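PDB 3VTH: hydrogenase maturation factor from Thermoanaerobacter tengcongensis, which probably transfers the carbamoyl group of carbamoyl phosphate, at the cost of ATP, to the C-terminus of HypE during maturation of [NiFe]-hydrogenases. Local coordinates for residues Arg281-Leu286 / Ile366-Thr371; Ile381-Gly386 / Ser728-Asn733; Tyr409-Cys414 / His425-Leu430. One frame throughout, in Å; residues are numbered along the deposited sequence.

Interaction 1: residues Arg281-Leu286 / Ile366-Thr371; sequences RPIVLL and IDDSVT. With APC (diphosphomethylphosphonic acid adenosyl ester), chain F.
I283 and T371 are tied backbone to backbone in a parallel strand pairing, and the side chains on one side of it form a wall of a nucleotide pocket. I283 O takes the N-H of T371 nearly head-on at 2.8 Å. L285 N reaches T371 O just as directly at 2.9 Å, whereas the bond from I283 N to S369 O, also 2.9 Å, is more bent (146° at the hydrogen), its donor tilted off the carbonyl plane. On the nucleotide side, the CD1 end of I283 runs across D368 at about a right angle and touches its CB at 3.6 Å. V370 splits its two methyls between tasks: with CG1 opposite the backbone N (chi1 -179°), CG1 meets L285 CD2 at 3.8 Å and CG2 meets the ribose O4' of APC, an ATP analogue, at 3.7 Å. L285 spreads both methyls over one face of the adenine, with CD1 3.6 Å from APC C2. The other side is tight, P282 CG pressing on T371 CG2 at 3.5 Å.

A second shell fixes these groups. Water joins R281 O to S369 N, D368 makes a salt bridge with R385, S369 OG bonds to A384 N and R385 O, and T371 OG1 bonds to E378. The pairing lies in the mixed sheet of the YrdC-like domain: strand 303-307 flanks 283-287, strand 377-378 follows 370-374, and V284 packs on helix 270-277.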
loop_
_atom_site.group_PDB
_atom_site.type_symbol
_atom_site.label_atom_id
_atom_site.label_comp_id
_atom_site.label_asym_id
_atom_site.label_seq_id
_atom_site.Cartn_x
_atom_site.Cartn_y
_atom_site.Cartn_z
ATOM N N ARG A 281 6.609 5.802 -8.008
ATOM C CA ARG A 281 5.698 5.482 -9.120
ATOM C C ARG A 281 4.529 4.579 -8.728
ATOM O O ARG A 281 4.477 3.426 -9.167
ATOM C CB ARG A 281 6.486 4.858 -10.301
ATOM C CG ARG A 281 7.485 5.818 -10.979
ATOM C CD ARG A 281 6.758 6.881 -11.780
ATOM N NE ARG A 281 7.463 8.173 -11.855
ATOM C CZ ARG A 281 7.749 8.827 -12.981
ATOM N NH1 ARG A 281 7.424 8.318 -14.167
ATOM N NH2 ARG A 281 8.353 10.012 -12.924
ATOM N N PRO A 282 3.582 5.096 -7.913
ATOM C CA PRO A 282 2.373 4.331 -7.664
ATOM C C PRO A 282 1.288 4.620 -8.703
ATOM O O PRO A 282 1.387 5.593 -9.477
ATOM C CB PRO A 282 1.890 4.895 -6.328
ATOM C CG PRO A 282 2.228 6.341 -6.432
ATOM C CD PRO A 282 3.600 6.338 -7.108
ATOM N N ILE A 283 0.254 3.781 -8.687
ATOM C CA ILE A 283 -1.061 4.124 -9.250
ATOM C C ILE A 283 -1.648 5.216 -8.328
ATOM O O ILE A 283 -1.607 5.072 -7.119
ATOM C CB ILE A 283 -1.982 2.884 -9.206
ATOM C CG1 ILE A 283 -1.450 1.780 -10.149
ATOM C CG2 ILE A 283 -3.455 3.265 -9.520
ATOM C CD1 ILE A 283 -1.928 0.374 -9.784
ATOM N N VAL A 284 -2.144 6.319 -8.901
ATOM C CA VAL A 284 -2.752 7.366 -8.091
ATOM C C VAL A 284 -4.217 7.467 -8.501
ATOM O O VAL A 284 -4.519 7.542 -9.688
ATOM C CB VAL A 284 -2.057 8.744 -8.303
ATOM C CG1 VAL A 284 -2.709 9.850 -7.444
ATOM C CG2 VAL A 284 -0.544 8.659 -8.031
ATOM N N LEU A 285 -5.112 7.494 -7.513
ATOM C CA LEU A 285 -6.539 7.635 -7.787
ATOM C C LEU A 285 -6.874 9.098 -8.007
ATOM O O LEU A 285 -6.646 9.942 -7.135
ATOM C CB LEU A 285 -7.398 7.045 -6.654
ATOM C CG LEU A 285 -7.089 5.578 -6.310
ATOM C CD1 LEU A 285 -8.029 5.107 -5.236
ATOM C CD2 LEU A 285 -7.159 4.652 -7.551
ATOM N N LEU A 286 -7.453 9.377 -9.171
ATOM C CA LEU A 286 -7.691 10.745 -9.631
ATOM C C LEU A 286 -9.129 10.903 -10.085
ATOM O O LEU A 286 -9.675 9.985 -10.686
ATOM C CB LEU A 286 -6.760 11.058 -10.818
ATOM C CG LEU A 286 -5.249 11.001 -10.568
ATOM C CD1 LEU A 286 -4.520 11.119 -11.896
ATOM C CD2 LEU A 286 -4.783 12.101 -9.600
ATOM N N ILE A 366 6.116 -8.254 -6.001
ATOM C CA ILE A 366 5.473 -7.141 -5.306
ATOM C C ILE A 366 4.518 -6.408 -6.248
ATOM O O ILE A 366 4.879 -6.067 -7.362
ATOM C CB ILE A 366 6.535 -6.161 -4.671
ATOM C CG1 ILE A 366 5.872 -5.029 -3.881
ATOM C CG2 ILE A 366 7.507 -5.603 -5.739
ATOM C CD1 ILE A 366 6.836 -4.327 -2.840
ATOM N N ASP A 367 3.283 -6.199 -5.805
ATOM C CA ASP A 367 2.293 -5.505 -6.630
ATOM C C ASP A 367 2.552 -4.009 -6.755
ATOM O O ASP A 367 3.286 -3.436 -5.957
ATOM C CB ASP A 367 0.898 -5.730 -6.035
ATOM C CG ASP A 367 0.348 -7.094 -6.381
ATOM O OD1 ASP A 367 0.085 -7.345 -7.577
ATOM O OD2 ASP A 367 0.209 -7.926 -5.463
ATOM N N ASP A 368 1.915 -3.373 -7.729
ATOM C CA ASP A 368 1.901 -1.914 -7.790
ATOM C C ASP A 368 1.205 -1.340 -6.559
ATOM O O ASP A 368 0.245 -1.931 -6.050
ATOM C CB ASP A 368 1.158 -1.430 -9.046
ATOM C CG ASP A 368 1.813 -1.896 -10.333
ATOM O OD1 ASP A 368 3.037 -2.203 -10.325
ATOM O OD2 ASP A 368 1.082 -1.978 -11.355
ATOM N N SER A 369 1.710 -0.212 -6.070
ATOM C CA SER A 369 1.046 0.524 -4.994
ATOM C C SER A 369 -0.130 1.311 -5.569
ATOM O O SER A 369 -0.146 1.619 -6.760
ATOM C CB SER A 369 2.019 1.497 -4.325
ATOM O OG SER A 369 2.988 0.786 -3.580
ATOM N N VAL A 370 -1.116 1.582 -4.724
ATOM C CA VAL A 370 -2.257 2.413 -5.078
ATOM C C VAL A 370 -2.368 3.485 -4.006
ATOM O O VAL A 370 -2.445 3.182 -2.822
ATOM C CB VAL A 370 -3.583 1.600 -5.155
ATOM C CG1 VAL A 370 -4.758 2.509 -5.548
ATOM C CG2 VAL A 370 -3.437 0.428 -6.163
ATOM N N THR A 371 -2.364 4.745 -4.427
ATOM C CA THR A 371 -2.356 5.843 -3.467
ATOM C C THR A 371 -3.246 7.000 -3.922
ATOM O O THR A 371 -3.895 6.914 -4.963
ATOM C CB THR A 371 -0.927 6.307 -3.151
ATOM O OG1 THR A 371 -0.941 7.045 -1.917
ATOM C CG2 THR A 371 -0.380 7.182 -4.296
HETATM P PG APC F . -6.923 -9.739 -8.857
HETATM O O1G APC F . -5.584 -9.501 -9.507
HETATM O O2G APC F . -8.068 -9.587 -9.829
HETATM O O3G APC F . -7.009 -11.000 -8.046
HETATM P PB APC F . -6.589 -7.115 -7.709
HETATM O O1B APC F . -5.138 -7.260 -7.371
HETATM O O2B APC F . -7.413 -6.355 -6.690
HETATM O O3B APC F . -7.208 -8.600 -7.747
HETATM P PA APC F . -5.445 -5.434 -10.106
HETATM O O1A APC F . -5.963 -4.852 -11.400
HETATM O O2A APC F . -4.180 -6.205 -10.216
HETATM C C3A APC F . -6.813 -6.417 -9.379
HETATM O "O5'" APC F . -5.128 -4.268 -9.038
HETATM C "C5'" APC F . -5.458 -2.897 -9.235
HETATM C "C4'" APC F . -6.029 -2.348 -7.930
HETATM O "O4'" APC F . -6.230 -0.943 -8.125
HETATM C "C3'" APC F . -7.394 -2.973 -7.630
HETATM O "O3'" APC F . -7.548 -3.274 -6.232
HETATM C "C2'" APC F . -8.373 -1.877 -7.995
HETATM O "O2'" APC F . -9.632 -2.004 -7.308
HETATM C "C1'" APC F . -7.558 -0.613 -7.721
HETATM N N9 APC F . -8.131 0.436 -8.558
HETATM C C8 APC F . -7.983 0.603 -9.900
HETATM N N7 APC F . -8.717 1.666 -10.314
HETATM C C5 APC F . -9.341 2.174 -9.230
HETATM C C6 APC F . -10.274 3.287 -8.949
HETATM N N6 APC F . -10.694 4.107 -9.935
HETATM N N1 APC F . -10.687 3.462 -7.674
HETATM C C2 APC F . -10.271 2.670 -6.664
HETATM N N3 APC F . -9.433 1.633 -6.829
HETATM C C4 APC F . -8.949 1.356 -8.073
HETATM O O HOH W 1 3.941 1.347 -7.154
#

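Interaction 2: residues Ile381-Gly386 / Ser728-Asn733; sequences IRRARG and SKVPCN. With APC (diphosphomethylphosphonic acid adenosyl ester), chain F; AP2 (phosphomethylphosphonic acid adenosyl ester), chain H.
R383 leaves its backbone with CG opposite the N (chi1 -179°) and stays extended from CG to NE, which carries its guanidinium to the carbonyl of K729. N733 is turned differently: its CG sits between backbone N and carbonyl carbon (chi1 65°), which brings its amide up to I381 O. The two groups join a YrdC-like domain to a Kae1-like one. Just here the first domain has a classic beta bulge, in which I381 and R382 both face V370.

At one end of the contact R383 NH1 donates to K729 O at 2.8 Å. The bond is bent (132° at the hydrogen), and the oxygen lies tilted from the guanidinium plane. R383 NH2 holds Q390 O, while E494 gathers the backbone N-H groups of S728, K729 and V730, fixing the second loop. A leucine in place of R383 would probably leave the carbonyls of K729 and Q390 without the guanidinium that bridges them, weakening the tie between the domains.

At the other end I381 O is gripped by N733 ND2 at 3.0 Å in an almost straight bond, in the carbonyl plane and on a lone pair. P731 CG presses on the same oxygen at 3.2 Å. N733 OD1 is kept in place by G735 N.

Each loop also meets a nucleotide. R382, bent at chi3, sends NH1 to O1B and NH2 to O2B of APC, gripping the beta phosphate edge-on while the ribose C4' lies over one guanidinium face. Across the interface, N733 CB comes within 3.2 Å of O1A of AP2, an ADP analogue.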
loop_
_atom_site.group_PDB
_atom_site.type_symbol
_atom_site.label_atom_id
_atom_site.label_comp_id
_atom_site.label_asym_id
_atom_site.label_seq_id
_atom_site.Cartn_x
_atom_site.Cartn_y
_atom_site.Cartn_z
ATOM N N ILE A 381 -3.691 3.367 -0.293
ATOM C CA ILE A 381 -4.742 2.342 -0.318
ATOM C C ILE A 381 -4.092 0.962 -0.322
ATOM O O ILE A 381 -4.545 0.057 0.372
ATOM C CB ILE A 381 -5.681 2.502 -1.574
ATOM C CG1 ILE A 381 -6.542 3.764 -1.460
ATOM C CG2 ILE A 381 -6.597 1.274 -1.764
ATOM C CD1 ILE A 381 -6.008 4.975 -2.205
ATOM N N ARG A 382 -3.032 0.811 -1.126
ATOM C CA ARG A 382 -2.331 -0.451 -1.232
ATOM C C ARG A 382 -0.845 -0.116 -1.177
ATOM O O ARG A 382 -0.314 0.527 -2.060
ATOM C CB ARG A 382 -2.708 -1.179 -2.534
ATOM C CG ARG A 382 -2.037 -2.584 -2.678
ATOM C CD ARG A 382 -2.443 -3.240 -4.024
ATOM N NE ARG A 382 -3.781 -3.832 -3.934
ATOM C CZ ARG A 382 -4.339 -4.585 -4.887
ATOM N NH1 ARG A 382 -3.689 -4.816 -6.025
ATOM N NH2 ARG A 382 -5.552 -5.113 -4.695
ATOM N N ARG A 383 -0.195 -0.522 -0.102
ATOM C CA ARG A 383 1.193 -0.162 0.100
ATOM C C ARG A 383 2.062 -1.306 -0.395
ATOM O O ARG A 383 2.134 -2.369 0.220
ATOM C CB ARG A 383 1.450 0.179 1.572
ATOM C CG ARG A 383 2.902 0.608 1.860
ATOM C CD ARG A 383 3.166 0.688 3.379
ATOM N NE ARG A 383 4.607 0.862 3.665
ATOM C CZ ARG A 383 5.213 2.045 3.700
ATOM N NH1 ARG A 383 4.528 3.165 3.478
ATOM N NH2 ARG A 383 6.516 2.130 3.961
ATOM N N ALA A 384 2.713 -1.087 -1.525
ATOM C CA ALA A 384 3.456 -2.167 -2.186
ATOM C C ALA A 384 4.650 -1.587 -2.933
ATOM O O ALA A 384 5.465 -0.889 -2.316
ATOM C CB ALA A 384 2.526 -3.001 -3.108
ATOM N N ARG A 385 4.786 -1.853 -4.232
ATOM C CA ARG A 385 6.006 -1.442 -4.954
ATOM C C ARG A 385 6.339 0.047 -4.763
ATOM O O ARG A 385 5.451 0.911 -4.876
ATOM C CB ARG A 385 5.934 -1.760 -6.459
ATOM C CG ARG A 385 7.224 -1.337 -7.226
ATOM C CD ARG A 385 7.172 -1.606 -8.727
ATOM N NE ARG A 385 5.928 -1.176 -9.357
ATOM C CZ ARG A 385 5.594 0.082 -9.645
ATOM N NH1 ARG A 385 6.415 1.107 -9.383
ATOM N NH2 ARG A 385 4.416 0.322 -10.222
ATOM N N GLY A 386 7.612 0.347 -4.484
ATOM C CA GLY A 386 8.028 1.747 -4.319
ATOM C C GLY A 386 7.871 2.289 -2.907
ATOM O O GLY A 386 8.490 3.303 -2.574
ATOM N N SER A 728 -2.022 7.456 6.661
ATOM C CA SER A 728 -1.361 8.097 5.528
ATOM C C SER A 728 -0.288 7.192 4.889
ATOM O O SER A 728 -0.283 6.973 3.692
ATOM C CB SER A 728 -0.771 9.450 5.966
ATOM O OG SER A 728 -0.139 10.100 4.871
ATOM N N LYS A 729 0.599 6.665 5.717
ATOM C CA LYS A 729 1.714 5.806 5.296
ATOM C C LYS A 729 1.297 4.357 5.158
ATOM O O LYS A 729 1.910 3.603 4.385
ATOM C CB LYS A 729 2.831 5.891 6.348
ATOM C CG LYS A 729 3.506 7.265 6.359
ATOM C CD LYS A 729 4.636 7.321 7.376
ATOM C CE LYS A 729 5.483 8.572 7.192
ATOM N NZ LYS A 729 4.683 9.828 7.252
ATOM N N VAL A 730 0.275 3.959 5.927
ATOM C CA VAL A 730 -0.333 2.626 5.764
ATOM C C VAL A 730 -1.833 2.859 5.541
ATOM O O VAL A 730 -2.312 3.949 5.828
ATOM C CB VAL A 730 -0.038 1.645 6.957
ATOM C CG1 VAL A 730 1.489 1.573 7.255
ATOM C CG2 VAL A 730 -0.834 2.010 8.226
ATOM N N PRO A 731 -2.547 1.879 4.974
ATOM C CA PRO A 731 -3.959 2.123 4.663
ATOM C C PRO A 731 -4.863 2.165 5.915
ATOM O O PRO A 731 -4.527 1.577 6.956
ATOM C CB PRO A 731 -4.338 0.925 3.778
ATOM C CG PRO A 731 -3.002 0.439 3.192
ATOM C CD PRO A 731 -2.073 0.615 4.372
ATOM N N CYS A 732 -5.987 2.882 5.800
ATOM C CA CYS A 732 -7.028 2.822 6.810
ATOM C C CYS A 732 -7.844 1.543 6.608
ATOM O O CYS A 732 -8.591 1.139 7.492
ATOM C CB CYS A 732 -7.935 4.075 6.760
ATOM S SG CYS A 732 -8.829 4.285 5.189
ATOM N N ASN A 733 -7.689 0.904 5.446
ATOM C CA ASN A 733 -8.307 -0.419 5.227
ATOM C C ASN A 733 -7.503 -1.528 5.918
ATOM O O ASN A 733 -6.529 -1.240 6.608
ATOM C CB ASN A 733 -8.541 -0.705 3.737
ATOM C CG ASN A 733 -7.236 -0.824 2.941
ATOM O OD1 ASN A 733 -6.291 -1.518 3.349
ATOM N ND2 ASN A 733 -7.191 -0.157 1.791
HETATM P PG APC F . -6.923 -9.739 -8.857
HETATM O O1G APC F . -5.584 -9.501 -9.507
HETATM O O2G APC F . -8.068 -9.587 -9.829
HETATM O O3G APC F . -7.009 -11.000 -8.046
HETATM P PB APC F . -6.589 -7.115 -7.709
HETATM O O1B APC F . -5.138 -7.260 -7.371
HETATM O O2B APC F . -7.413 -6.355 -6.690
HETATM O O3B APC F . -7.208 -8.600 -7.747
HETATM P PA APC F . -5.445 -5.434 -10.106
HETATM O O1A APC F . -5.963 -4.852 -11.400
HETATM O O2A APC F . -4.180 -6.205 -10.216
HETATM C C3A APC F . -6.813 -6.417 -9.379
HETATM O "O5'" APC F . -5.128 -4.268 -9.038
HETATM C "C5'" APC F . -5.458 -2.897 -9.235
HETATM C "C4'" APC F . -6.029 -2.348 -7.930
HETATM O "O4'" APC F . -6.230 -0.943 -8.125
HETATM C "C3'" APC F . -7.394 -2.973 -7.630
HETATM O "O3'" APC F . -7.548 -3.274 -6.232
HETATM C "C2'" APC F . -8.373 -1.877 -7.995
HETATM O "O2'" APC F . -9.632 -2.004 -7.308
HETATM C "C1'" APC F . -7.558 -0.613 -7.721
HETATM N N9 APC F . -8.131 0.436 -8.558
HETATM C C8 APC F . -7.983 0.603 -9.900
HETATM N N7 APC F . -8.717 1.666 -10.314
HETATM C C5 APC F . -9.341 2.174 -9.230
HETATM C C6 APC F . -10.274 3.287 -8.949
HETATM N N6 APC F . -10.694 4.107 -9.935
HETATM N N1 APC F . -10.687 3.462 -7.674
HETATM C C2 APC F . -10.271 2.670 -6.664
HETATM N N3 APC F . -9.433 1.633 -6.829
HETATM C C4 APC F . -8.949 1.356 -8.073
HETATM P PB AP2 H . -13.257 -5.267 7.048
HETATM O O1B AP2 H . -14.557 -4.572 6.730
HETATM O O2B AP2 H . -12.564 -4.846 8.306
HETATM O O3B AP2 H . -13.351 -6.759 6.842
HETATM C C3A AP2 H . -12.183 -4.715 5.696
HETATM P PA AP2 H . -11.767 -2.947 5.713
HETATM O O1A AP2 H . -10.692 -2.899 4.636
HETATM O O2A AP2 H . -11.491 -2.340 7.067
HETATM O "O5'" AP2 H . -13.109 -2.209 5.187
HETATM C "C5'" AP2 H . -13.472 -2.395 3.824
HETATM C "C4'" AP2 H . -14.906 -1.927 3.725
HETATM O "O4'" AP2 H . -14.949 -0.501 3.793
HETATM C "C3'" AP2 H . -15.544 -2.279 2.396
HETATM O "O3'" AP2 H . -15.961 -3.649 2.378
HETATM C "C2'" AP2 H . -16.686 -1.284 2.377
HETATM O "O2'" AP2 H . -17.740 -1.848 3.166
HETATM C "C1'" AP2 H . -16.090 -0.042 3.055
HETATM N N9 AP2 H . -15.728 0.917 1.972
HETATM C C8 AP2 H . -14.799 0.757 0.996
HETATM N N7 AP2 H . -14.776 1.818 0.144
HETATM C C5 AP2 H . -15.707 2.692 0.573
HETATM C C6 AP2 H . -16.212 4.017 0.136
HETATM N N6 AP2 H . -15.696 4.645 -0.951
HETATM N N1 AP2 H . -17.216 4.577 0.865
HETATM C C2 AP2 H . -17.735 3.985 1.964
HETATM N N3 AP2 H . -17.331 2.775 2.406
HETATM C C4 AP2 H . -16.340 2.095 1.764
#

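Interaction 3: residues Tyr409-Cys414 / His425-Leu430; sequences YKNTFC and HHIGDL. With AP2 (phosphomethylphosphonic acid adenosyl ester), chain H.
Y409 and D429 meet with ring and carboxylate planes almost perpendicular, 84° apart, and OD1 of D429 sits at the ring edge. The setting is a classic beta bulge in the Kae1-like domain, in which I427 and G428 both face N411 across a single antiparallel bridge. Its CG set opposite the carbonyl carbon and beside its own N (chi1 -66°), D429 puts OD1 within 2.8 Å of K410 N, which donates to it. A water reaches from OD1 to K410 NZ, so the opposite charges are linked without touching.

N411 and I427 lie side by side, pointing the same way, with I427 N bonded to N411 O at 2.9 Å. In the bond from N411 N to G428 O the donor stands well above the carbonyl plane, 61° out of it. L430 comes in at a slant, its CG 3.7 Å from N411 CB. Farther along, I427 CD1 meets two rings: it touches F413 CE2 at 4.1 Å and lies over the rim of one H425 face. H426 turns a face to the backbone, with G428 N above its centre.

On the side of Y409 turned from D429, the ring edge faces the bound ADP analogue, with CD2 3.1 Å from O3B of AP2.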
loop_
_atom_site.group_PDB
_atom_site.type_symbol
_atom_site.label_atom_id
_atom_site.label_comp_id
_atom_site.label_asym_id
_atom_site.label_seq_id
_atom_site.Cartn_x
_atom_site.Cartn_y
_atom_site.Cartn_z
ATOM N N TYR A 409 -8.886 -9.586 4.624
ATOM C CA TYR A 409 -8.845 -8.771 3.408
ATOM C C TYR A 409 -7.546 -7.999 3.317
ATOM O O TYR A 409 -7.048 -7.492 4.334
ATOM C CB TYR A 409 -9.977 -7.744 3.392
ATOM C CG TYR A 409 -11.359 -8.336 3.283
ATOM C CD1 TYR A 409 -11.817 -8.873 2.077
ATOM C CD2 TYR A 409 -12.215 -8.348 4.386
ATOM C CE1 TYR A 409 -13.113 -9.416 1.965
ATOM C CE2 TYR A 409 -13.515 -8.879 4.289
ATOM C CZ TYR A 409 -13.949 -9.409 3.078
ATOM O OH TYR A 409 -15.220 -9.934 2.991
ATOM N N LYS A 410 -7.012 -7.890 2.103
ATOM C CA LYS A 410 -5.896 -6.991 1.835
ATOM C C LYS A 410 -4.751 -7.228 2.826
ATOM O O LYS A 410 -4.140 -6.287 3.351
ATOM C CB LYS A 410 -6.375 -5.535 1.922
ATOM C CG LYS A 410 -7.423 -5.129 0.845
ATOM C CD LYS A 410 -7.976 -3.731 1.170
ATOM C CE LYS A 410 -8.928 -3.166 0.088
ATOM N NZ LYS A 410 -10.125 -4.047 -0.210
ATOM N N ASN A 411 -4.472 -8.491 3.094
ATOM C CA ASN A 411 -3.566 -8.803 4.187
ATOM C C ASN A 411 -2.164 -8.196 4.040
ATOM O O ASN A 411 -1.601 -8.172 2.947
ATOM C CB ASN A 411 -3.487 -10.310 4.390
ATOM C CG ASN A 411 -2.457 -10.696 5.455
ATOM O OD1 ASN A 411 -2.793 -10.937 6.625
ATOM N ND2 ASN A 411 -1.210 -10.727 5.058
ATOM N N THR A 412 -1.629 -7.692 5.158
ATOM C CA THR A 412 -0.199 -7.542 5.333
ATOM C C THR A 412 0.112 -8.134 6.711
ATOM O O THR A 412 -0.779 -8.243 7.561
ATOM C CB THR A 412 0.241 -6.063 5.351
ATOM O OG1 THR A 412 -0.469 -5.380 6.394
ATOM C CG2 THR A 412 -0.020 -5.374 3.984
ATOM N N PHE A 413 1.376 -8.492 6.917
ATOM C CA PHE A 413 1.891 -8.821 8.235
ATOM C C PHE A 413 2.929 -7.767 8.607
ATOM O O PHE A 413 3.365 -7.006 7.748
ATOM C CB PHE A 413 2.489 -10.243 8.255
ATOM C CG PHE A 413 3.624 -10.448 7.283
ATOM C CD1 PHE A 413 4.922 -10.073 7.618
ATOM C CD2 PHE A 413 3.392 -11.029 6.035
ATOM C CE1 PHE A 413 6.001 -10.270 6.714
ATOM C CE2 PHE A 413 4.455 -11.237 5.125
ATOM C CZ PHE A 413 5.753 -10.861 5.464
ATOM N N CYS A 414 3.281 -7.681 9.891
ATOM C CA CYS A 414 4.261 -6.692 10.346
ATOM C C CYS A 414 5.196 -7.330 11.368
ATOM O O CYS A 414 4.734 -8.075 12.227
ATOM C CB CYS A 414 3.538 -5.468 10.935
ATOM S SG CYS A 414 4.609 -4.143 11.533
ATOM N N HIS A 425 4.810 -5.716 2.228
ATOM C CA HIS A 425 4.033 -5.298 1.082
ATOM C C HIS A 425 2.691 -6.030 1.076
ATOM O O HIS A 425 2.548 -7.088 1.682
ATOM C CB HIS A 425 4.796 -5.561 -0.218
ATOM C CG HIS A 425 5.071 -7.012 -0.502
ATOM N ND1 HIS A 425 6.118 -7.704 0.075
ATOM C CD2 HIS A 425 4.464 -7.886 -1.345
ATOM C CE1 HIS A 425 6.133 -8.944 -0.389
ATOM N NE2 HIS A 425 5.141 -9.081 -1.251
ATOM N N HIS A 426 1.720 -5.436 0.390
ATOM C CA HIS A 426 0.408 -6.053 0.160
ATOM C C HIS A 426 0.536 -7.521 -0.243
ATOM O O HIS A 426 1.247 -7.852 -1.205
ATOM C CB HIS A 426 -0.280 -5.279 -0.967
ATOM C CG HIS A 426 -1.575 -5.876 -1.418
ATOM N ND1 HIS A 426 -1.692 -6.612 -2.580
ATOM C CD2 HIS A 426 -2.813 -5.820 -0.882
ATOM C CE1 HIS A 426 -2.949 -6.986 -2.743
ATOM N NE2 HIS A 426 -3.653 -6.503 -1.735
ATOM N N ILE A 427 -0.134 -8.398 0.500
ATOM C CA ILE A 427 -0.112 -9.825 0.210
ATOM C C ILE A 427 -1.389 -10.209 -0.559
ATOM O O ILE A 427 -1.310 -10.897 -1.575
ATOM C CB ILE A 427 0.021 -10.677 1.512
ATOM C CG1 ILE A 427 1.322 -10.312 2.274
ATOM C CG2 ILE A 427 -0.111 -12.188 1.229
ATOM C CD1 ILE A 427 2.629 -10.628 1.505
ATOM N N GLY A 428 -2.539 -9.754 -0.075
ATOM C CA GLY A 428 -3.826 -9.991 -0.764
ATOM C C GLY A 428 -4.844 -10.597 0.197
ATOM O O GLY A 428 -4.545 -10.808 1.364
ATOM N N ASP A 429 -6.047 -10.874 -0.294
ATOM C CA ASP A 429 -7.092 -11.499 0.520
ATOM C C ASP A 429 -6.657 -12.923 0.869
ATOM O O ASP A 429 -6.411 -13.719 -0.025
ATOM C CB ASP A 429 -8.425 -11.526 -0.263
ATOM C CG ASP A 429 -8.994 -10.130 -0.512
ATOM O OD1 ASP A 429 -8.465 -9.115 0.020
ATOM O OD2 ASP A 429 -10.002 -10.038 -1.245
ATOM N N LEU A 430 -6.537 -13.244 2.160
ATOM C CA LEU A 430 -6.111 -14.587 2.559
ATOM C C LEU A 430 -7.281 -15.548 2.525
ATOM O O LEU A 430 -7.772 -15.966 3.561
ATOM C CB LEU A 430 -5.486 -14.591 3.952
ATOM C CG LEU A 430 -4.117 -13.958 4.082
ATOM C CD1 LEU A 430 -3.434 -14.475 5.351
ATOM C CD2 LEU A 430 -3.265 -14.292 2.850
HETATM P PB AP2 H . -13.257 -5.267 7.048
HETATM O O1B AP2 H . -14.557 -4.572 6.730
HETATM O O2B AP2 H . -12.564 -4.846 8.306
HETATM O O3B AP2 H . -13.351 -6.759 6.842
HETATM C C3A AP2 H . -12.183 -4.715 5.696
HETATM P PA AP2 H . -11.767 -2.947 5.713
HETATM O O1A AP2 H . -10.692 -2.899 4.636
HETATM O O2A AP2 H . -11.491 -2.340 7.067
HETATM O "O5'" AP2 H . -13.109 -2.209 5.187
HETATM C "C5'" AP2 H . -13.472 -2.395 3.824
HETATM C "C4'" AP2 H . -14.906 -1.927 3.725
HETATM O "O4'" AP2 H . -14.949 -0.501 3.793
HETATM C "C3'" AP2 H . -15.544 -2.279 2.396
HETATM O "O3'" AP2 H . -15.961 -3.649 2.378
HETATM C "C2'" AP2 H . -16.686 -1.284 2.377
HETATM O "O2'" AP2 H . -17.740 -1.848 3.166
HETATM C "C1'" AP2 H . -16.090 -0.042 3.055
HETATM N N9 AP2 H . -15.728 0.917 1.972
HETATM C C8 AP2 H . -14.799 0.757 0.996
HETATM N N7 AP2 H . -14.776 1.818 0.144
HETATM C C5 AP2 H . -15.707 2.692 0.573
HETATM C C6 AP2 H . -16.212 4.017 0.136
HETATM N N6 AP2 H . -15.696 4.645 -0.951
HETATM N N1 AP2 H . -17.216 4.577 0.865
HETATM C C2 AP2 H . -17.735 3.985 1.964
HETATM N N3 AP2 H . -17.331 2.775 2.406
HETATM C C4 AP2 H . -16.340 2.095 1.764
HETATM O O HOH W 2 -10.137 -6.772 -0.618
#

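In the fold
The three contacts follow one path through the middle of the chain. Interaction 1 lies in the mixed sheet of the YrdC-like domain. About 9 Å on, centre to centre, interaction 2 spans the boundary to the Kae1-like part, and interaction 3 is about 11 Å beyond it. Interaction 1 closes before interaction 2 opens, whereas both segments of interaction 3 fall between those of interaction 2. The segments probably also bond directly, D367 O with R385 N and R383 O with H426 N. Interactions 1 and 2 touch APC, and interactions 2 and 3 touch AP2. Interaction 2 thus connects the surroundings of the two nucleotides, consistent with an enzyme whose domains act in succession.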